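Local coordinates for protein putative tryptophan halogenase (Xanthomonas campestris pv. campestris, PDB 6Y1W) that probably uses reduced flavin to halogenate an aromatic substrate, as a putative member of the flavin-dependent tryptophan halogenases, at residues G215-D220 and N332-G337; I75-F80 and Y161-D166. All coordinates share one frame; numbering follows the deposited sequence.

Interaction 2 (I75-F80 with Y161-D166) closes along the chain before interaction 1 (G215-D220 with N332-G337) opens, so the two follow one another in series. Their centres lie about 27 Å apart, with about 14 Å between nearest atoms, and they do not touch. Interaction 1 joins neighbouring parallel strands of the large mixed sheet of the Rossmann-like fold that probably binds FAD. Interaction 2 packs helix 77-83 against the middle strand of a separate three-stranded antiparallel sheet, whose edge strand 87-89 carries the predicted active-site lysine K89. One contact thus belongs to the predicted flavin-binding side of the protein, the other to the neighbourhood of the probable catalytic lysine.

Interaction 1: G215-D220 and N332-G337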
loop_
_atom_site.group_PDB
_atom_site.type_symbol
_atom_site.label_atom_id
_atom_site.label_comp_id
_atom_site.label_asym_id
_atom_site.label_seq_id
_atom_site.Cartn_x
_atom_site.Cartn_y
_atom_site.Cartn_z
ATOM N N GLY A 215 -1.775 -22.657 28.625
ATOM C CA GLY A 215 -2.286 -21.557 27.823
ATOM C C GLY A 215 -2.847 -22.054 26.514
ATOM O O GLY A 215 -2.691 -23.221 26.133
ATOM N N ASP A 216 -3.509 -21.135 25.815
ATOM C CA ASP A 216 -4.082 -21.414 24.504
ATOM C C ASP A 216 -3.229 -20.861 23.376
ATOM O O ASP A 216 -3.204 -21.433 22.284
ATOM C CB ASP A 216 -5.498 -20.825 24.406
ATOM C CG ASP A 216 -6.404 -21.333 25.517
ATOM O OD1 ASP A 216 -6.417 -22.564 25.754
ATOM O OD2 ASP A 216 -7.059 -20.498 26.187
ATOM N N LEU A 217 -2.594 -19.730 23.611
ATOM C CA LEU A 217 -1.760 -19.064 22.619
ATOM C C LEU A 217 -0.517 -18.637 23.362
ATOM O O LEU A 217 -0.617 -18.136 24.480
ATOM C CB LEU A 217 -2.463 -17.859 22.017
ATOM C CG LEU A 217 -1.643 -17.010 21.059
ATOM C CD1 LEU A 217 -1.504 -17.738 19.707
ATOM C CD2 LEU A 217 -2.397 -15.689 20.875
ATOM N N PHE A 218 0.634 -18.851 22.750
ATOM C CA PHE A 218 1.915 -18.603 23.379
ATOM C C PHE A 218 2.671 -17.612 22.518
ATOM O O PHE A 218 2.791 -17.818 21.312
ATOM C CB PHE A 218 2.732 -19.893 23.512
ATOM C CG PHE A 218 2.135 -20.854 24.535
ATOM C CD1 PHE A 218 1.059 -21.651 24.198
ATOM C CD2 PHE A 218 2.615 -20.870 25.849
ATOM C CE1 PHE A 218 0.498 -22.487 25.138
ATOM C CE2 PHE A 218 2.070 -21.715 26.788
ATOM C CZ PHE A 218 1.023 -22.532 26.435
ATOM N N LEU A 219 3.219 -16.580 23.134
ATOM C CA LEU A 219 4.084 -15.659 22.396
ATOM C C LEU A 219 5.530 -15.943 22.776
ATOM O O LEU A 219 5.892 -15.873 23.962
ATOM C CB LEU A 219 3.744 -14.206 22.714
ATOM C CG LEU A 219 2.257 -13.824 22.567
ATOM C CD1 LEU A 219 2.080 -12.301 22.793
ATOM C CD2 LEU A 219 1.685 -14.299 21.233
ATOM N N ASP A 220 6.379 -16.228 21.778
ATOM C CA ASP A 220 7.791 -16.520 22.058
ATOM C C ASP A 220 8.588 -15.223 21.993
ATOM O O ASP A 220 8.842 -14.684 20.912
ATOM C CB ASP A 220 8.357 -17.535 21.067
ATOM C CG ASP A 220 9.707 -18.044 21.502
ATOM O OD1 ASP A 220 10.337 -17.387 22.381
ATOM O OD2 ASP A 220 10.171 -19.052 20.951
ATOM N N ASN A 332 0.095 -22.821 17.643
ATOM C CA ASN A 332 -0.425 -21.815 18.572
ATOM C C ASN A 332 0.684 -20.970 19.199
ATOM O O ASN A 332 0.555 -20.512 20.338
ATOM C CB ASN A 332 -1.288 -22.452 19.671
ATOM C CG ASN A 332 -0.495 -23.373 20.606
ATOM O OD1 ASN A 332 0.534 -23.933 20.245
ATOM N ND2 ASN A 332 -0.964 -23.502 21.831
ATOM N N CYS A 333 1.748 -20.721 18.440
ATOM C CA CYS A 333 2.896 -19.949 18.895
ATOM C C CYS A 333 3.204 -18.826 17.903
ATOM O O CYS A 333 3.295 -19.062 16.694
ATOM C CB CYS A 333 4.119 -20.868 19.038
ATOM S SG CYS A 333 5.618 -19.986 19.551
ATOM N N VAL A 334 3.325 -17.596 18.408
ATOM C CA VAL A 334 3.739 -16.450 17.585
ATOM C C VAL A 334 5.074 -15.967 18.124
ATOM O O VAL A 334 5.178 -15.605 19.309
ATOM C CB VAL A 334 2.690 -15.319 17.598
ATOM C CG1 VAL A 334 3.179 -14.140 16.785
ATOM C CG2 VAL A 334 1.345 -15.797 17.022
ATOM N N ALA A 335 6.104 -15.948 17.257
ATOM C CA ALA A 335 7.395 -15.403 17.682
ATOM C C ALA A 335 7.462 -13.896 17.454
ATOM O O ALA A 335 6.974 -13.381 16.445
ATOM C CB ALA A 335 8.550 -16.085 16.932
ATOM N N LEU A 336 8.103 -13.191 18.399
ATOM C CA LEU A 336 8.315 -11.747 18.297
ATOM C C LEU A 336 9.755 -11.390 18.630
ATOM O O LEU A 336 10.422 -12.093 19.387
ATOM C CB LEU A 336 7.386 -11.016 19.281
ATOM C CG LEU A 336 5.899 -11.204 19.082
ATOM C CD1 LEU A 336 5.115 -10.692 20.307
ATOM C CD2 LEU A 336 5.429 -10.457 17.791
ATOM N N GLY A 337 10.232 -10.269 18.079
ATOM C CA GLY A 337 11.583 -9.838 18.414
ATOM C C GLY A 337 12.629 -10.796 17.889
ATOM O O GLY A 337 12.474 -11.363 16.812
#
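F218 sits opposite C333 in two parallel strands, 217-220 and 333-335, and bonds to the residues on either side of it, N332 and V334. The ladder alternates: F218 N donates to N332 O (2.9 Å), then V334 N to F218 O. D220 N follows with a bond to V334 O (2.8 Å), and L336 N closes the series on D220 O. N332 extends the ladder with its side chain. Its ND2 gives a hydrogen to D216 O at 3.1 Å; D216 O lies close to the amide plane of N332, whereas ND2 stands well above the carbonyl plane of D216. A chi1 of 65° turns the amide back to that carbonyl. The same ND2 sits at the edge of the F218 ring, 3.6 Å from F218 CD1, while N332 OD1 accepts from I202 N. Both carboxylates find partners outside the two segments: D216 forms a salt bridge with R18, and D220 is held by T222 and by the backbone N atoms of L228 and I229. On one face L219 CD2 lies 3.9 Å from V334 CB; on the other D220 CB rests against C333 SG. Strand 18-22 pairs with the far edge of 217-220, placing this contact in the parallel core of a Rossmann-like sheet, close to the predicted FAD-binding A27.

Interaction 2: I75-F80 and Y161-D166; sequences IDEAQF and YAYHLD
E77 reaches from the first turn of helix 77-83 to two tyrosines of the segment 161-166, and one carboxylate oxygen takes both hydroxyls. Y163 OH donates to E77 OE2 over a short 2.5 Å on the anti lone pair, and Y161 OH donates to the same OE2 at 2.7 Å on the syn one. The glutamate gets there by stretching out: CG lies anti to the backbone N (chi1 178°) and the chain stays extended through CD. Its carboxylate stands almost upright to the Y163 ring, with the planes 85° apart, and OE2 comes in at the edge of both phenols. Y161 arrives from the opposite direction to the glutamate.

One helical turn on, F80 forms a T-shaped stack with Y163. The phenylalanine edge points at the tyrosine face, with ring centroids 5.0 Å apart and planes at 79°; F80 CE2 hangs over the centre of the Y163 ring, 3.7 Å from Y163 CE2. An F80 chi1 well off the staggered values carries the ring edge there. At that ring's edge F80 CZ also lies 3.8 Å from L165 CD2. H70 of helix 65-73 makes a further edge-to-face contact with F80.

The other oxygen, E77 OE1, is hydrogen-bonded to Y499 OH and H153 NE2, so both ends of the carboxylate are engaged. Polar groups converging on this carboxylate would be expected to stabilise its charged form, while the Y163 ring, gripped at its hydroxyl and over one face, is probably restrained in rotation.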
loop_
_atom_site.group_PDB
_atom_site.type_symbol
_atom_site.label_atom_id
_atom_site.label_comp_id
_atom_site.label_asym_id
_atom_site.label_seq_id
_atom_site.Cartn_x
_atom_site.Cartn_y
_atom_site.Cartn_z
ATOM N N ILE A 75 -0.551 5.878 25.612
ATOM C CA ILE A 75 0.612 6.187 26.426
ATOM C C ILE A 75 1.003 7.619 26.144
ATOM O O ILE A 75 1.128 7.997 24.976
ATOM C CB ILE A 75 1.769 5.220 26.110
ATOM C CG1 ILE A 75 1.442 3.877 26.737
ATOM C CG2 ILE A 75 3.155 5.803 26.587
ATOM C CD1 ILE A 75 2.431 2.780 26.338
ATOM N N ASP A 76 1.128 8.430 27.208
ATOM C CA ASP A 76 1.487 9.838 27.074
ATOM C C ASP A 76 2.957 9.988 26.707
ATOM O O ASP A 76 3.837 9.469 27.407
ATOM C CB ASP A 76 1.211 10.569 28.403
ATOM C CG ASP A 76 1.594 12.028 28.338
ATOM O OD1 ASP A 76 0.877 12.801 27.654
ATOM O OD2 ASP A 76 2.635 12.412 28.915
ATOM N N GLU A 77 3.226 10.762 25.651
ATOM C CA GLU A 77 4.592 10.844 25.128
ATOM C C GLU A 77 5.560 11.456 26.134
ATOM O O GLU A 77 6.634 10.892 26.390
ATOM C CB GLU A 77 4.605 11.641 23.834
ATOM C CG GLU A 77 6.011 11.793 23.295
ATOM C CD GLU A 77 6.043 12.590 22.010
ATOM O OE1 GLU A 77 5.879 13.824 22.087
ATOM O OE2 GLU A 77 6.186 11.952 20.926
ATOM N N ALA A 78 5.197 12.593 26.759
ATOM C CA ALA A 78 6.143 13.213 27.687
ATOM C C ALA A 78 6.434 12.307 28.894
ATOM O O ALA A 78 7.577 12.245 29.360
ATOM C CB ALA A 78 5.634 14.597 28.130
ATOM N N GLN A 79 5.422 11.589 29.405
ATOM C CA GLN A 79 5.633 10.695 30.542
ATOM C C GLN A 79 6.542 9.536 30.164
ATOM O O GLN A 79 7.499 9.210 30.883
ATOM C CB GLN A 79 4.267 10.203 31.029
ATOM C CG GLN A 79 4.233 9.140 32.075
ATOM C CD GLN A 79 2.814 8.554 32.161
ATOM O OE1 GLN A 79 2.629 7.344 32.207
ATOM N NE2 GLN A 79 1.812 9.430 32.123
ATOM N N PHE A 80 6.275 8.933 28.997
ATOM C CA PHE A 80 7.122 7.863 28.484
ATOM C C PHE A 80 8.571 8.338 28.305
ATOM O O PHE A 80 9.509 7.637 28.685
ATOM C CB PHE A 80 6.516 7.359 27.157
ATOM C CG PHE A 80 7.551 6.993 26.125
ATOM C CD1 PHE A 80 8.380 5.870 26.327
ATOM C CD2 PHE A 80 7.708 7.757 24.981
ATOM C CE1 PHE A 80 9.355 5.530 25.395
ATOM C CE2 PHE A 80 8.687 7.422 24.034
ATOM C CZ PHE A 80 9.510 6.341 24.253
ATOM N N TYR A 161 9.343 12.467 13.422
ATOM C CA TYR A 161 10.383 12.214 14.420
ATOM C C TYR A 161 10.127 10.878 15.103
ATOM O O TYR A 161 9.049 10.275 14.985
ATOM C CB TYR A 161 10.437 13.326 15.496
ATOM C CG TYR A 161 9.195 13.337 16.373
ATOM C CD1 TYR A 161 8.062 14.092 16.013
ATOM C CD2 TYR A 161 9.146 12.602 17.552
ATOM C CE1 TYR A 161 6.915 14.043 16.774
ATOM C CE2 TYR A 161 7.981 12.573 18.337
ATOM C CZ TYR A 161 6.890 13.323 17.939
ATOM O OH TYR A 161 5.726 13.310 18.685
ATOM N N ALA A 162 11.152 10.421 15.842
ATOM C CA ALA A 162 11.018 9.281 16.743
ATOM C C ALA A 162 11.911 9.550 17.959
ATOM O O ALA A 162 12.132 10.724 18.298
ATOM C CB ALA A 162 11.385 7.970 16.046
ATOM N N TYR A 163 12.457 8.502 18.599
ATOM C CA TYR A 163 13.113 8.661 19.898
ATOM C C TYR A 163 14.428 7.903 19.970
ATOM O O TYR A 163 14.617 6.867 19.331
ATOM C CB TYR A 163 12.240 8.109 21.037
ATOM C CG TYR A 163 10.774 8.503 20.932
ATOM C CD1 TYR A 163 10.377 9.777 21.267
ATOM C CD2 TYR A 163 9.837 7.575 20.507
ATOM C CE1 TYR A 163 9.025 10.150 21.181
ATOM C CE2 TYR A 163 8.474 7.922 20.401
ATOM C CZ TYR A 163 8.087 9.199 20.773
ATOM O OH TYR A 163 6.738 9.481 20.655
ATOM N N HIS A 164 15.310 8.397 20.831
ATOM C CA HIS A 164 16.380 7.599 21.396
ATOM C C HIS A 164 15.951 7.272 22.815
ATOM O O HIS A 164 15.550 8.182 23.542
ATOM C CB HIS A 164 17.687 8.414 21.419
ATOM C CG HIS A 164 18.098 8.941 20.068
ATOM N ND1 HIS A 164 18.055 10.290 19.753
ATOM C CD2 HIS A 164 18.513 8.303 18.936
ATOM C CE1 HIS A 164 18.480 10.465 18.508
ATOM N NE2 HIS A 164 18.750 9.275 17.989
ATOM N N LEU A 165 16.027 5.996 23.222
ATOM C CA LEU A 165 15.488 5.662 24.531
ATOM C C LEU A 165 16.351 4.621 25.229
ATOM O O LEU A 165 17.171 3.936 24.616
ATOM C CB LEU A 165 14.024 5.165 24.452
ATOM C CG LEU A 165 13.732 3.984 23.503
ATOM C CD1 LEU A 165 14.186 2.660 24.113
ATOM C CD2 LEU A 165 12.235 3.905 23.146
ATOM N N ASP A 166 16.172 4.533 26.546
ATOM C CA ASP A 166 16.785 3.447 27.319
ATOM C C ASP A 166 15.835 2.263 27.248
ATOM O O ASP A 166 14.702 2.342 27.729
ATOM C CB ASP A 166 17.012 3.885 28.777
ATOM C CG ASP A 166 17.732 2.802 29.595
ATOM O OD1 ASP A 166 17.190 1.684 29.713
ATOM O OD2 ASP A 166 18.853 3.036 30.125
#